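Local coordinates for pentatricopeptide repeat-containing protein 10, chloroplastic (Zea mays, PDB 4M59) that binds specific RNA elements in the chloroplast atpH and psaJ regions and serves as a barrier to RNA decay, stabilising chloroplast mRNA, at residues T40-A45 / L56-W61; P159-L164 / S181-A186; L322-L327 / R352-T357. The protein carries 4 engineered substitutions. All coordinates share one frame; numbering follows the deposited sequence.

All three contacts pair helices of one alpha-helical superhelix, in series along the chain, with no two of them touching. Contact 1 closes an antiparallel hairpin, contact 2 joins the second helix of PPR 3 to the first helix of PPR 4, and contact 3 sets the first helices of PPR 8 and PPR 9 side by side. Contacts 1 and 2 are buried and purely aliphatic, leucines in one and isoleucine, valine and alanine in the other; contact 3 is partly buried and mixes leucine with threonine methyls and a glycine backbone. RNA lies against segment 181-186 beside the apolar pairing of contact 2, whereas contacts 1 and 3 lie about 16 and 12 Å from it at the nearest atoms.

Contact 1. Residues T40-A45 / L56-W61; sequences TSLLKA and LALLRW
Leu58 and Leu59 meet Leu42 and Leu43 through carbon alone, and the shortest backbone bond within the two segments is internal to a helix, from Trp61 N to Ala57 O at 2.9 Å. The axes of 40-45 and 56-61 run antiparallel, 165° between their directions and 10.2 Å apart at closest approach, the geometry of a hairpin joining consecutive helices 39-47 and 52-65 near the N-terminal end of the alpha-helical superhelix. Leu58 points toward the opposite helix and contributes one methyl: its CD2 packs 3.8 Å from Leu42 CD1 and 4.0 Å from Leu42 CB. The same CD2 is 4.1 Å from Leu43 CD2, so one methyl touches both consecutive leucines. Leu58 can do this because its CG lies anti to the backbone N (chi1 -173°), whereas Leu42 carries its CG beside the backbone N (chi1 -67°), and the two side chains lie roughly perpendicular. Leu43 divides its branches: CD2 serves Leu58, while CD1 lies 4.1 Å from Leu59 CG. Beyond the pair, Leu27 covers Leu58, Leu34 covers Leu42, and helix 70-82 closes over Leu43 with Val76 and over Leu59 with Leu73. The polar work lies elsewhere, as in the salt bridge from Arg60 to Glu95. With all four leucines buried, the hairpin is held here by van der Waals packing and exclusion of water, with no polar pair between the segments.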
ATOM      1  N   THR A  40      37.468  -8.269 -29.922  0.66 68.42           N
ATOM      2  CA  THR A  40      36.093  -8.036 -30.336  0.66 67.92           C
ATOM      3  C   THR A  40      35.398  -9.368 -30.605  0.66 70.22           C
ATOM      4  O   THR A  40      34.196  -9.510 -30.376  0.66 70.34           O
ATOM      5  CB  THR A  40      36.021  -7.162 -31.600  0.66 72.99           C
ATOM      6  OG1 THR A  40      36.874  -6.022 -31.440  0.66 70.93           O
ATOM      7  CG2 THR A  40      34.595  -6.687 -31.836  0.66 72.13           C
ATOM      8  N   SER A  41      36.164 -10.340 -31.086  1.00106.67           N
ATOM      9  CA  SER A  41      35.637 -11.674 -31.349  1.00108.69           C
ATOM     10  C   SER A  41      35.204 -12.340 -30.047  1.00109.24           C
ATOM     11  O   SER A  41      34.111 -12.892 -29.954  1.00110.19           O
ATOM     12  CB  SER A  41      36.683 -12.534 -32.057  1.00109.50           C
ATOM     13  OG  SER A  41      36.212 -12.981 -33.313  1.00110.50           O
ATOM     14  N   LEU A  42      36.073 -12.278 -29.043  1.00 95.46           N
ATOM     15  CA  LEU A  42      35.767 -12.841 -27.735  1.00 95.87           C
ATOM     16  C   LEU A  42      34.525 -12.182 -27.157  1.00 95.14           C
ATOM     17  O   LEU A  42      33.688 -12.841 -26.543  1.00 95.89           O
ATOM     18  CB  LEU A  42      36.949 -12.654 -26.785  1.00 90.72           C
ATOM     19  CG  LEU A  42      38.222 -13.431 -27.115  1.00 91.59           C
ATOM     20  CD1 LEU A  42      39.224 -13.321 -25.974  1.00 91.69           C
ATOM     21  CD2 LEU A  42      37.897 -14.886 -27.406  1.00 92.96           C
ATOM     22  N   LEU A  43      34.417 -10.873 -27.360  1.00 91.74           N
ATOM     23  CA  LEU A  43      33.280 -10.110 -26.864  1.00 90.67           C
ATOM     24  C   LEU A  43      31.973 -10.616 -27.466  1.00 91.95           C
ATOM     25  O   LEU A  43      30.996 -10.840 -26.752  1.00 92.31           O
ATOM     26  CB  LEU A  43      33.461  -8.624 -27.167  1.00 92.63           C
ATOM     27  CG  LEU A  43      34.707  -7.962 -26.574  1.00 91.42           C
ATOM     28  CD1 LEU A  43      34.489  -6.464 -26.426  1.00 88.60           C
ATOM     29  CD2 LEU A  43      35.064  -8.589 -25.236  1.00 92.73           C
ATOM     30  N   LYS A  44      31.975 -10.772 -28.785  0.93 98.40           N
ATOM     31  CA  LYS A  44      30.804 -11.243 -29.510  0.93100.00           C
ATOM     32  C   LYS A  44      30.400 -12.625 -29.023  0.93101.65           C
ATOM     33  O   LYS A  44      29.212 -12.941 -28.949  0.93102.57           O
ATOM     34  CB  LYS A  44      31.080 -11.275 -31.012  0.93117.89           C
ATOM     35  CG  LYS A  44      29.875 -11.655 -31.860  0.93119.56           C
ATOM     36  CD  LYS A  44      29.834 -10.858 -33.155  0.93119.00           C
ATOM     37  CE  LYS A  44      28.909 -11.503 -34.170  0.93120.82           C
ATOM     38  NZ  LYS A  44      28.472 -10.538 -35.215  0.93120.06           N
ATOM     39  N   ALA A  45      31.389 -13.447 -28.689  1.00 84.87           N
ATOM     40  CA  ALA A  45      31.102 -14.776 -28.183  1.00 85.93           C
ATOM     41  C   ALA A  45      30.564 -14.750 -26.771  1.00 85.37           C
ATOM     42  O   ALA A  45      29.662 -15.504 -26.435  0.48 85.93           O
ATOM     43  CB  ALA A  45      32.336 -15.645 -28.247  0.49 85.24           C
ATOM     44  N   LEU A  56      32.567  -7.232 -20.314  1.00 78.58           N
ATOM     45  CA  LEU A  56      32.932  -5.926 -19.817  1.00 76.72           C
ATOM     46  C   LEU A  56      34.265  -6.007 -19.111  1.00 80.02           C
ATOM     47  O   LEU A  56      35.122  -5.165 -19.292  1.00 80.20           O
ATOM     48  CB  LEU A  56      31.874  -5.443 -18.843  1.00 78.93           C
ATOM     49  CG  LEU A  56      31.453  -3.983 -18.876  1.00 74.41           C
ATOM     50  CD1 LEU A  56      30.655  -3.689 -17.654  1.00 71.25           C
ATOM     51  CD2 LEU A  56      32.638  -3.087 -18.920  1.00 75.44           C
ATOM     52  N   ALA A  57      34.424  -7.033 -18.299  1.00 68.21           N
ATOM     53  CA  ALA A  57      35.623  -7.178 -17.508  1.00 68.09           C
ATOM     54  C   ALA A  57      36.838  -7.347 -18.386  1.00 69.88           C
ATOM     55  O   ALA A  57      37.928  -6.911 -18.044  1.00 69.99           O
ATOM     56  CB  ALA A  57      35.485  -8.354 -16.600  1.00 66.88           C
ATOM     57  N   LEU A  58      36.651  -8.018 -19.520  1.00 69.72           N
ATOM     58  CA  LEU A  58      37.737  -8.235 -20.465  1.00 69.96           C
ATOM     59  C   LEU A  58      38.089  -6.919 -21.140  1.00 68.78           C
ATOM     60  O   LEU A  58      39.260  -6.591 -21.316  1.00 69.22           O
ATOM     61  CB  LEU A  58      37.334  -9.275 -21.511  1.00 76.73           C
ATOM     62  CG  LEU A  58      38.424  -9.733 -22.480  1.00 76.94           C
ATOM     63  CD1 LEU A  58      39.662 -10.184 -21.722  1.00 78.34           C
ATOM     64  CD2 LEU A  58      37.905 -10.848 -23.372  1.00 77.11           C
ATOM     65  N   LEU A  59      37.059  -6.170 -21.508  1.00 73.59           N
ATOM     66  CA  LEU A  59      37.226  -4.874 -22.120  1.00 71.61           C
ATOM     67  C   LEU A  59      38.104  -4.015 -21.256  1.00 73.44           C
ATOM     68  O   LEU A  59      39.056  -3.412 -21.714  1.00 73.39           O
ATOM     69  CB  LEU A  59      35.871  -4.216 -22.236  1.00 73.03           C
ATOM     70  CG  LEU A  59      35.467  -3.640 -23.578  1.00 69.63           C
ATOM     71  CD1 LEU A  59      34.501  -2.551 -23.312  1.00 66.61           C
ATOM     72  CD2 LEU A  59      36.643  -3.118 -24.334  1.00 69.58           C
ATOM     73  N   ARG A  60      37.750  -3.957 -19.977  1.00 84.99           N
ATOM     74  CA  ARG A  60      38.497  -3.169 -19.009  1.00 85.05           C
ATOM     75  C   ARG A  60      39.899  -3.732 -18.859  1.00 86.14           C
ATOM     76  O   ARG A  60      40.859  -2.989 -18.664  1.00 86.29           O
ATOM     77  CB  ARG A  60      37.785  -3.164 -17.656  1.00 91.39           C
ATOM     78  CG  ARG A  60      36.283  -2.959 -17.748  1.00 89.53           C
ATOM     79  CD  ARG A  60      35.760  -2.162 -16.564  1.00 85.88           C
ATOM     80  NE  ARG A  60      35.879  -0.725 -16.779  1.00 84.94           N
ATOM     81  CZ  ARG A  60      34.851   0.117 -16.777  1.00 81.74           C
ATOM     82  NH1 ARG A  60      33.623  -0.334 -16.567  1.00 78.71           N
ATOM     83  NH2 ARG A  60      35.053   1.411 -16.984  1.00 81.49           N
ATOM     84  N   TRP A  61      40.015  -5.052 -18.956  1.00 71.47           N
ATOM     85  CA  TRP A  61      41.315  -5.687 -18.876  1.00 72.52           C
ATOM     86  C   TRP A  61      42.119  -5.314 -20.081  1.00 72.71           C
ATOM     87  O   TRP A  61      43.156  -4.681 -19.969  1.00 73.09           O
ATOM     88  CB  TRP A  61      41.200  -7.198 -18.831  1.00 81.46           C
ATOM     89  CG  TRP A  61      42.530  -7.859 -18.724  1.00 82.51           C
ATOM     90  CD1 TRP A  61      43.271  -8.004 -17.600  1.00 82.86           C
ATOM     91  CD2 TRP A  61      43.287  -8.446 -19.781  1.00 83.08           C
ATOM     92  NE1 TRP A  61      44.442  -8.649 -17.883  1.00 83.95           N
ATOM     93  CE2 TRP A  61      44.476  -8.932 -19.220  1.00 84.03           C
ATOM     94  CE3 TRP A  61      43.077  -8.609 -21.144  1.00 82.50           C
ATOM     95  CZ2 TRP A  61      45.441  -9.573 -19.974  1.00 84.62           C
ATOM     96  CZ3 TRP A  61      44.037  -9.233 -21.886  1.00 82.86           C
ATOM     97  CH2 TRP A  61      45.203  -9.713 -21.304  1.00 83.99           C
TER

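Contact 2. Residues P159-L164 / S181-A186; sequences PRIVAL and STVIAA. With nucleotides of chain D.
Ile161 presents two branches to helix 177-188 because chi1 of -66° sets CG1 beside its backbone N and CG2 anti to it, while Val183, at chi1 -180°, likewise swings CG1 anti to its own N. These two methyl branches meet: Ile161 CG2 is 3.9 Å from Val183 CG1, the side chains running alongside one another head to tail. The other arm of the isoleucine extends further, and its CD1 comes 4.1 Å from Ala186 CB, one turn along from the valine. Ile161 thus bridges Val183 and Ala186. The backbones are nearest at Ile161 CA and Val183 CA, 7.6 Å apart. Away from this apolar seam, the second segment reads the RNA. Ser181 OG lies 2.6 Å from N3 of adenosine A3 of chain D; the hydroxyl has both this N3 and Gly177 O as partners, so which of them accepts its one proton stays open. Ser181 is the fifth residue of helix 177-188, the position that in the PPR code discriminates purine from pyrimidine, consistent with its place on the adenine. Ser181 CB also packs 3.6 Å from O2' of the same nucleotide, A3, and Thr182 OG1 lies 3.5 Å from that O2'. Among the helices, Tyr151 of helix 141-151 flanks Ile161, Phe199 of helix 193-204 covers Val183 and Ile184, and helix 212-224 packs on Ser181 and Ile184, joining the PPR 3–PPR 4 boundary to the next layer of the superhelix.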
ATOM      1  N   PRO A 159      14.787  27.566 -26.548  1.00 62.20           N
ATOM      2  CA  PRO A 159      15.529  28.092 -27.683  1.00 60.55           C
ATOM      3  C   PRO A 159      16.487  27.077 -28.243  1.00 59.04           C
ATOM      4  O   PRO A 159      16.734  27.057 -29.433  1.00 58.74           O
ATOM      5  CB  PRO A 159      16.325  29.228 -27.070  1.00 62.50           C
ATOM      6  CG  PRO A 159      15.551  29.652 -25.958  1.00 64.85           C
ATOM      7  CD  PRO A 159      14.954  28.431 -25.376  1.00 65.53           C
ATOM      8  N   ARG A 160      17.051  26.250 -27.372  1.00 80.63           N
ATOM      9  CA  ARG A 160      18.008  25.242 -27.801  1.00 79.12           C
ATOM     10  C   ARG A 160      17.314  24.133 -28.573  1.00 77.07           C
ATOM     11  O   ARG A 160      17.944  23.411 -29.341  1.00 75.73           O
ATOM     12  CB  ARG A 160      18.762  24.672 -26.599  1.00 87.53           C
ATOM     13  CG  ARG A 160      20.214  25.116 -26.518  1.00 88.42           C
ATOM     14  CD  ARG A 160      20.820  24.799 -25.163  1.00 91.90           C
ATOM     15  NE  ARG A 160      20.370  25.726 -24.133  1.00 95.23           N
ATOM     16  CZ  ARG A 160      20.555  25.539 -22.828  1.00 99.37           C
ATOM     17  NH1 ARG A 160      20.110  26.436 -21.960  1.00102.37           N
ATOM     18  NH2 ARG A 160      21.189  24.458 -22.396  1.00100.69           N
ATOM     19  N   ILE A 161      16.006  24.003 -28.371  1.00 67.36           N
ATOM     20  CA  ILE A 161      15.225  23.005 -29.074  1.00 66.29           C
ATOM     21  C   ILE A 161      14.878  23.493 -30.456  1.00 66.55           C
ATOM     22  O   ILE A 161      15.029  22.786 -31.436  1.00 66.52           O
ATOM     23  CB  ILE A 161      13.949  22.708 -28.338  1.00 65.03           C
ATOM     24  CG1 ILE A 161      14.287  22.052 -27.013  1.00 65.41           C
ATOM     25  CG2 ILE A 161      13.088  21.821 -29.154  1.00 65.07           C
ATOM     26  CD1 ILE A 161      13.156  21.941 -26.082  1.00 66.88           C
ATOM     27  N   VAL A 162      14.426  24.743 -30.526  1.00 59.88           N
ATOM     28  CA  VAL A 162      14.103  25.371 -31.799  1.00 61.44           C
ATOM     29  C   VAL A 162      15.339  25.456 -32.689  1.00 61.55           C
ATOM     30  O   VAL A 162      15.259  25.224 -33.895  1.00 62.44           O
ATOM     31  CB  VAL A 162      13.529  26.786 -31.599  1.00 59.63           C
ATOM     32  CG1 VAL A 162      13.276  27.451 -32.943  1.00 61.62           C
ATOM     33  CG2 VAL A 162      12.250  26.728 -30.778  1.00 59.70           C
ATOM     34  N   ALA A 163      16.478  25.787 -32.091  1.00 76.16           N
ATOM     35  CA  ALA A 163      17.718  25.878 -32.837  1.00 76.45           C
ATOM     36  C   ALA A 163      18.212  24.534 -33.328  1.00 75.36           C
ATOM     37  O   ALA A 163      18.808  24.452 -34.385  1.00 76.70           O
ATOM     38  CB  ALA A 163      18.775  26.532 -32.007  1.00 72.57           C
ATOM     39  N   LEU A 164      17.970  23.484 -32.563  1.00 66.22           N
ATOM     40  CA  LEU A 164      18.451  22.172 -32.941  1.00 65.19           C
ATOM     41  C   LEU A 164      17.508  21.553 -33.926  1.00 65.96           C
ATOM     42  O   LEU A 164      17.896  20.709 -34.721  1.00 66.08           O
ATOM     43  CB  LEU A 164      18.578  21.276 -31.726  1.00 61.62           C
ATOM     44  CG  LEU A 164      19.176  19.901 -31.984  1.00 60.56           C
ATOM     45  CD1 LEU A 164      20.617  20.018 -32.379  1.00 60.74           C
ATOM     46  CD2 LEU A 164      19.048  19.062 -30.761  1.00 59.28           C
ATOM     47  N   SER A 181       6.695  13.973 -29.944  1.00 62.94           N
ATOM     48  CA  SER A 181       6.286  13.693 -28.571  1.00 59.89           C
ATOM     49  C   SER A 181       7.304  14.243 -27.581  1.00 56.16           C
ATOM     50  O   SER A 181       6.956  14.626 -26.467  1.00 54.02           O
ATOM     51  CB  SER A 181       6.105  12.190 -28.363  1.00 63.53           C
ATOM     52  OG  SER A 181       7.070  11.455 -29.095  1.00 65.78           O
ATOM     53  N   THR A 182       8.564  14.279 -28.001  1.00 65.70           N
ATOM     54  CA  THR A 182       9.628  14.745 -27.155  1.00 62.18           C
ATOM     55  C   THR A 182       9.634  16.244 -27.063  1.00 61.32           C
ATOM     56  O   THR A 182       9.927  16.800 -26.027  1.00 59.90           O
ATOM     57  CB  THR A 182      10.957  14.287 -27.695  1.00 62.20           C
ATOM     58  OG1 THR A 182      10.832  12.935 -28.137  1.00 64.78           O
ATOM     59  CG2 THR A 182      11.982  14.350 -26.638  1.00 58.90           C
ATOM     60  N   VAL A 183       9.310  16.912 -28.151  1.00 48.21           N
ATOM     61  CA  VAL A 183       9.310  18.354 -28.125  1.00 47.68           C
ATOM     62  C   VAL A 183       8.079  18.851 -27.415  1.00 48.10           C
ATOM     63  O   VAL A 183       8.141  19.781 -26.635  1.00 47.54           O
ATOM     64  CB  VAL A 183       9.391  18.948 -29.525  1.00 53.41           C
ATOM     65  CG1 VAL A 183       9.397  20.450 -29.455  1.00 52.80           C
ATOM     66  CG2 VAL A 183      10.636  18.471 -30.211  1.00 53.00           C
ATOM     67  N   ILE A 184       6.956  18.211 -27.673  1.00 58.30           N
ATOM     68  CA  ILE A 184       5.734  18.594 -27.001  1.00 58.39           C
ATOM     69  C   ILE A 184       5.806  18.298 -25.520  1.00 57.02           C
ATOM     70  O   ILE A 184       5.380  19.096 -24.698  1.00 57.39           O
ATOM     71  CB  ILE A 184       4.547  17.888 -27.600  1.00 54.49           C
ATOM     72  CG1 ILE A 184       4.292  18.418 -28.992  1.00 56.97           C
ATOM     73  CG2 ILE A 184       3.338  18.144 -26.787  1.00 54.40           C
ATOM     74  CD1 ILE A 184       3.200  17.712 -29.688  1.00 59.31           C
ATOM     75  N   ALA A 185       6.376  17.153 -25.175  1.00 54.67           N
ATOM     76  CA  ALA A 185       6.521  16.790 -23.779  1.00 53.94           C
ATOM     77  C   ALA A 185       7.484  17.716 -23.061  1.00 54.40           C
ATOM     78  O   ALA A 185       7.357  17.952 -21.874  1.00 55.78           O
ATOM     79  CB  ALA A 185       6.975  15.388 -23.658  1.00 55.80           C
ATOM     80  N   ALA A 186       8.449  18.246 -23.789  1.00 62.59           N
ATOM     81  CA  ALA A 186       9.371  19.208 -23.229  1.00 63.94           C
ATOM     82  C   ALA A 186       8.625  20.465 -22.874  1.00 66.49           C
ATOM     83  O   ALA A 186       8.833  21.037 -21.821  1.00 69.93           O
ATOM     84  CB  ALA A 186      10.442  19.515 -24.210  1.00 58.69           C
TER
ATOM     85  P     A D   3      12.927   6.632 -24.413  1.00 64.58           P
ATOM     86  OP1   A D   3      12.995   6.886 -22.956  1.00 68.51           O
ATOM     87  OP2   A D   3      12.513   5.287 -24.900  1.00 58.89           O
ATOM     88  O5'   A D   3      11.963   7.721 -25.059  1.00 54.26           O
ATOM     89  C5'   A D   3      12.065   9.084 -24.693  1.00 58.26           C
ATOM     90  C4'   A D   3      10.935   9.895 -25.268  1.00 58.81           C
ATOM     91  O4'   A D   3      10.687   9.477 -26.634  1.00 62.72           O
ATOM     92  C3'   A D   3       9.588   9.744 -24.590  1.00 57.69           C
ATOM     93  O3'   A D   3       9.482  10.523 -23.410  1.00 64.27           O
ATOM     94  C2'   A D   3       8.624  10.160 -25.693  1.00 60.29           C
ATOM     95  O2'   A D   3       8.589  11.570 -25.820  1.00 60.55           O
ATOM     96  C1'   A D   3       9.311   9.576 -26.925  1.00 59.09           C
ATOM     97  N9    A D   3       8.784   8.246 -27.287  1.00 53.40           N
ATOM     98  C8    A D   3       8.969   7.030 -26.680  1.00 54.42           C
ATOM     99  N7    A D   3       8.328   6.049 -27.268  1.00 57.94           N
ATOM    100  C5    A D   3       7.665   6.657 -28.324  1.00 63.96           C
ATOM    101  C6    A D   3       6.815   6.166 -29.332  1.00 64.28           C
ATOM    102  N6    A D   3       6.460   4.888 -29.453  1.00 82.05           N
ATOM    103  N1    A D   3       6.328   7.045 -30.229  1.00 58.89           N
ATOM    104  C2    A D   3       6.678   8.331 -30.119  1.00 62.09           C
ATOM    105  N3    A D   3       7.468   8.913 -29.219  1.00 56.48           N
ATOM    106  C4    A D   3       7.927   8.014 -28.337  1.00 63.49           C
TER

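Contact 3. Residues L322-L327 / R352-T357; sequences LVLGML and RVTWNT
Leu324 starts its contact at the first side-chain atom: CB lies 4.0 Å from Thr357 CG2. CG then continues beside the backbone N (chi1 -68°), and at the tip CD1 reaches Thr354 CG2 at 4.1 Å, the two side chains meeting at a slant. One leucine thus touches two threonine methyls a turn apart on helix 352-359. The same Thr357 CG2 also rests on the Gly325 backbone, 3.6 Å from both Gly325 N and Gly325 CA. Here the backbones come nearest, Gly325 CA and Thr357 CA standing 5.8 Å apart. The axes are nearly parallel, at 10° and 9.5 Å, as expected of the first helices of consecutive repeats, PPR 8 and PPR 9. The second subunit also packs here, its Thr594 on Leu322 and its Ser560 on Val353. Each threonine therefore turns its CG2 methyl to helix 317-328, Thr354 meeting Leu324, and Thr357 meeting Leu324 and the Gly325 backbone. This apolar methyl packing is supplemented just outside 322-327 by a hydrogen bond between the same two helices, from Thr354 OG1 to Asn321 ND2, so that Thr354 joins them through both its methyl and its hydroxyl.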
ATOM      1  N   LEU A 322     -16.068  -5.417 -11.995  1.00 60.44           N
ATOM      2  CA  LEU A 322     -15.071  -4.390 -12.092  1.00 60.79           C
ATOM      3  C   LEU A 322     -15.511  -3.218 -11.255  1.00 60.96           C
ATOM      4  O   LEU A 322     -14.745  -2.683 -10.473  1.00 61.76           O
ATOM      5  CB  LEU A 322     -14.938  -3.992 -13.556  1.00 67.73           C
ATOM      6  CG  LEU A 322     -13.932  -2.964 -14.028  1.00 68.22           C
ATOM      7  CD1 LEU A 322     -13.414  -3.427 -15.339  1.00 68.12           C
ATOM      8  CD2 LEU A 322     -14.560  -1.604 -14.205  1.00 68.25           C
ATOM      9  N   VAL A 323     -16.770  -2.839 -11.407  1.00 60.26           N
ATOM     10  CA  VAL A 323     -17.317  -1.696 -10.705  1.00 60.65           C
ATOM     11  C   VAL A 323     -17.450  -1.977  -9.223  1.00 61.03           C
ATOM     12  O   VAL A 323     -17.185  -1.128  -8.391  1.00 62.16           O
ATOM     13  CB  VAL A 323     -18.686  -1.333 -11.254  1.00 64.88           C
ATOM     14  CG1 VAL A 323     -19.193  -0.089 -10.600  1.00 65.69           C
ATOM     15  CG2 VAL A 323     -18.604  -1.126 -12.729  1.00 64.45           C
ATOM     16  N   LEU A 324     -17.858  -3.192  -8.902  1.00 57.02           N
ATOM     17  CA  LEU A 324     -18.012  -3.602  -7.522  1.00 57.23           C
ATOM     18  C   LEU A 324     -16.690  -3.558  -6.797  1.00 58.10           C
ATOM     19  O   LEU A 324     -16.611  -3.105  -5.665  1.00 58.76           O
ATOM     20  CB  LEU A 324     -18.611  -5.002  -7.457  1.00 55.73           C
ATOM     21  CG  LEU A 324     -20.055  -5.090  -7.927  1.00 54.87           C
ATOM     22  CD1 LEU A 324     -20.489  -6.500  -8.080  1.00 54.79           C
ATOM     23  CD2 LEU A 324     -20.946  -4.392  -6.958  1.00 54.73           C
ATOM     24  N   GLY A 325     -15.644  -4.024  -7.461  1.00 67.47           N
ATOM     25  CA  GLY A 325     -14.330  -4.045  -6.875  1.00 68.17           C
ATOM     26  C   GLY A 325     -13.894  -2.675  -6.454  1.00 69.41           C
ATOM     27  O   GLY A 325     -13.343  -2.496  -5.384  1.00 70.24           O
ATOM     28  N   MET A 326     -14.141  -1.708  -7.333  1.00 80.20           N
ATOM     29  CA  MET A 326     -13.837  -0.314  -7.063  1.00 82.02           C
ATOM     30  C   MET A 326     -14.557   0.126  -5.806  1.00 82.91           C
ATOM     31  O   MET A 326     -13.980   0.779  -4.936  1.00 84.84           O
ATOM     32  CB  MET A 326     -14.292   0.566  -8.226  1.00 90.70           C
ATOM     33  CG  MET A 326     -13.373   0.549  -9.433  1.00 90.45           C
ATOM     34  SD  MET A 326     -13.962   1.674 -10.712  1.00 90.49           S
ATOM     35  CE  MET A 326     -14.672   2.977  -9.710  1.00 92.54           C
ATOM     36  N   LEU A 327     -15.831  -0.234  -5.713  1.00 73.48           N
ATOM     37  CA  LEU A 327     -16.625   0.136  -4.566  1.00 74.17           C
ATOM     38  C   LEU A 327     -16.163  -0.611  -3.343  1.00 73.93           C
ATOM     39  O   LEU A 327     -16.400  -0.189  -2.226  1.00 74.81           O
ATOM     40  CB  LEU A 327     -18.075  -0.200  -4.825  1.00 71.90           C
ATOM     41  CG  LEU A 327     -18.686   0.457  -6.040  1.00 71.71           C
ATOM     42  CD1 LEU A 327     -20.047  -0.097  -6.262  1.00 70.10           C
ATOM     43  CD2 LEU A 327     -18.760   1.918  -5.792  1.00 74.04           C
ATOM     44  N   ARG A 352     -18.888 -16.569  -9.320  1.00 81.14           N
ATOM     45  CA  ARG A 352     -18.050 -16.803  -8.149  1.00 82.04           C
ATOM     46  C   ARG A 352     -17.115 -15.629  -7.903  1.00 80.22           C
ATOM     47  O   ARG A 352     -16.543 -15.483  -6.824  1.00 79.96           O
ATOM     48  CB  ARG A 352     -17.234 -18.086  -8.322  1.00 85.22           C
ATOM     49  CG  ARG A 352     -18.005 -19.237  -8.944  1.00 87.39           C
ATOM     50  CD  ARG A 352     -17.552 -19.504 -10.372  1.00 88.12           C
ATOM     51  NE  ARG A 352     -16.827 -20.765 -10.491  1.00 90.92           N
ATOM     52  CZ  ARG A 352     -16.576 -21.376 -11.644  1.00 92.13           C
ATOM     53  NH1 ARG A 352     -16.991 -20.844 -12.784  1.00 91.08           N
ATOM     54  NH2 ARG A 352     -15.908 -22.523 -11.657  1.00 93.92           N
ATOM     55  N   VAL A 353     -16.966 -14.796  -8.925  1.00 57.05           N
ATOM     56  CA  VAL A 353     -16.085 -13.651  -8.877  1.00 55.49           C
ATOM     57  C   VAL A 353     -16.839 -12.487  -8.315  1.00 53.83           C
ATOM     58  O   VAL A 353     -16.300 -11.681  -7.588  1.00 52.96           O
ATOM     59  CB  VAL A 353     -15.640 -13.276 -10.273  1.00 58.48           C
ATOM     60  CG1 VAL A 353     -14.604 -12.200 -10.207  1.00 57.25           C
ATOM     61  CG2 VAL A 353     -15.096 -14.484 -10.980  1.00 60.28           C
ATOM     62  N   THR A 354     -18.108 -12.418  -8.676  1.00 56.45           N
ATOM     63  CA  THR A 354     -18.988 -11.390  -8.184  1.00 54.98           C
ATOM     64  C   THR A 354     -19.104 -11.490  -6.690  1.00 55.09           C
ATOM     65  O   THR A 354     -18.907 -10.522  -5.996  1.00 54.23           O
ATOM     66  CB  THR A 354     -20.352 -11.527  -8.807  1.00 58.42           C
ATOM     67  OG1 THR A 354     -20.242 -11.312 -10.212  1.00 58.14           O
ATOM     68  CG2 THR A 354     -21.280 -10.513  -8.241  1.00 57.00           C
ATOM     69  N   TRP A 355     -19.392 -12.679  -6.190  1.00 54.97           N
ATOM     70  CA  TRP A 355     -19.541 -12.873  -4.764  1.00 55.20           C
ATOM     71  C   TRP A 355     -18.266 -12.609  -3.996  1.00 55.27           C
ATOM     72  O   TRP A 355     -18.283 -11.983  -2.951  1.00 54.54           O
ATOM     73  CB  TRP A 355     -20.015 -14.281  -4.475  1.00 56.80           C
ATOM     74  CG  TRP A 355     -21.290 -14.585  -5.105  1.00 56.46           C
ATOM     75  CD1 TRP A 355     -21.531 -15.550  -6.002  1.00 57.60           C
ATOM     76  CD2 TRP A 355     -22.518 -13.906  -4.901  1.00 54.73           C
ATOM     77  NE1 TRP A 355     -22.835 -15.530  -6.376  1.00 56.52           N
ATOM     78  CE2 TRP A 355     -23.465 -14.524  -5.702  1.00 54.84           C
ATOM     79  CE3 TRP A 355     -22.911 -12.837  -4.110  1.00 53.08           C
ATOM     80  CZ2 TRP A 355     -24.772 -14.111  -5.745  1.00 52.99           C
ATOM     81  CZ3 TRP A 355     -24.204 -12.432  -4.154  1.00 51.45           C
ATOM     82  CH2 TRP A 355     -25.120 -13.062  -4.960  1.00 51.14           C
ATOM     83  N   ASN A 356     -17.164 -13.148  -4.506  1.00 79.42           N
ATOM     84  CA  ASN A 356     -15.871 -13.016  -3.851  1.00 79.11           C
ATOM     85  C   ASN A 356     -15.449 -11.558  -3.793  1.00 77.50           C
ATOM     86  O   ASN A 356     -14.819 -11.116  -2.833  1.00 76.96           O
ATOM     87  CB  ASN A 356     -14.812 -13.841  -4.583  1.00 98.60           C
ATOM     88  CG  ASN A 356     -13.794 -14.451  -3.639  1.00 98.80           C
ATOM     89  OD1 ASN A 356     -13.059 -13.739  -2.954  1.00 97.55           O
ATOM     90  ND2 ASN A 356     -13.747 -15.776  -3.600  1.00100.55           N
ATOM     91  N   THR A 357     -15.802 -10.815  -4.835  1.00 55.85           N
ATOM     92  CA  THR A 357     -15.525  -9.409  -4.887  1.00 54.90           C
ATOM     93  C   THR A 357     -16.334  -8.766  -3.788  1.00 54.48           C
ATOM     94  O   THR A 357     -15.844  -7.913  -3.070  1.00 54.30           O
ATOM     95  CB  THR A 357     -15.907  -8.847  -6.249  1.00 53.86           C
ATOM     96  OG1 THR A 357     -15.175  -9.532  -7.263  1.00 54.38           O
ATOM     97  CG2 THR A 357     -15.575  -7.409  -6.340  1.00 53.41           C
TER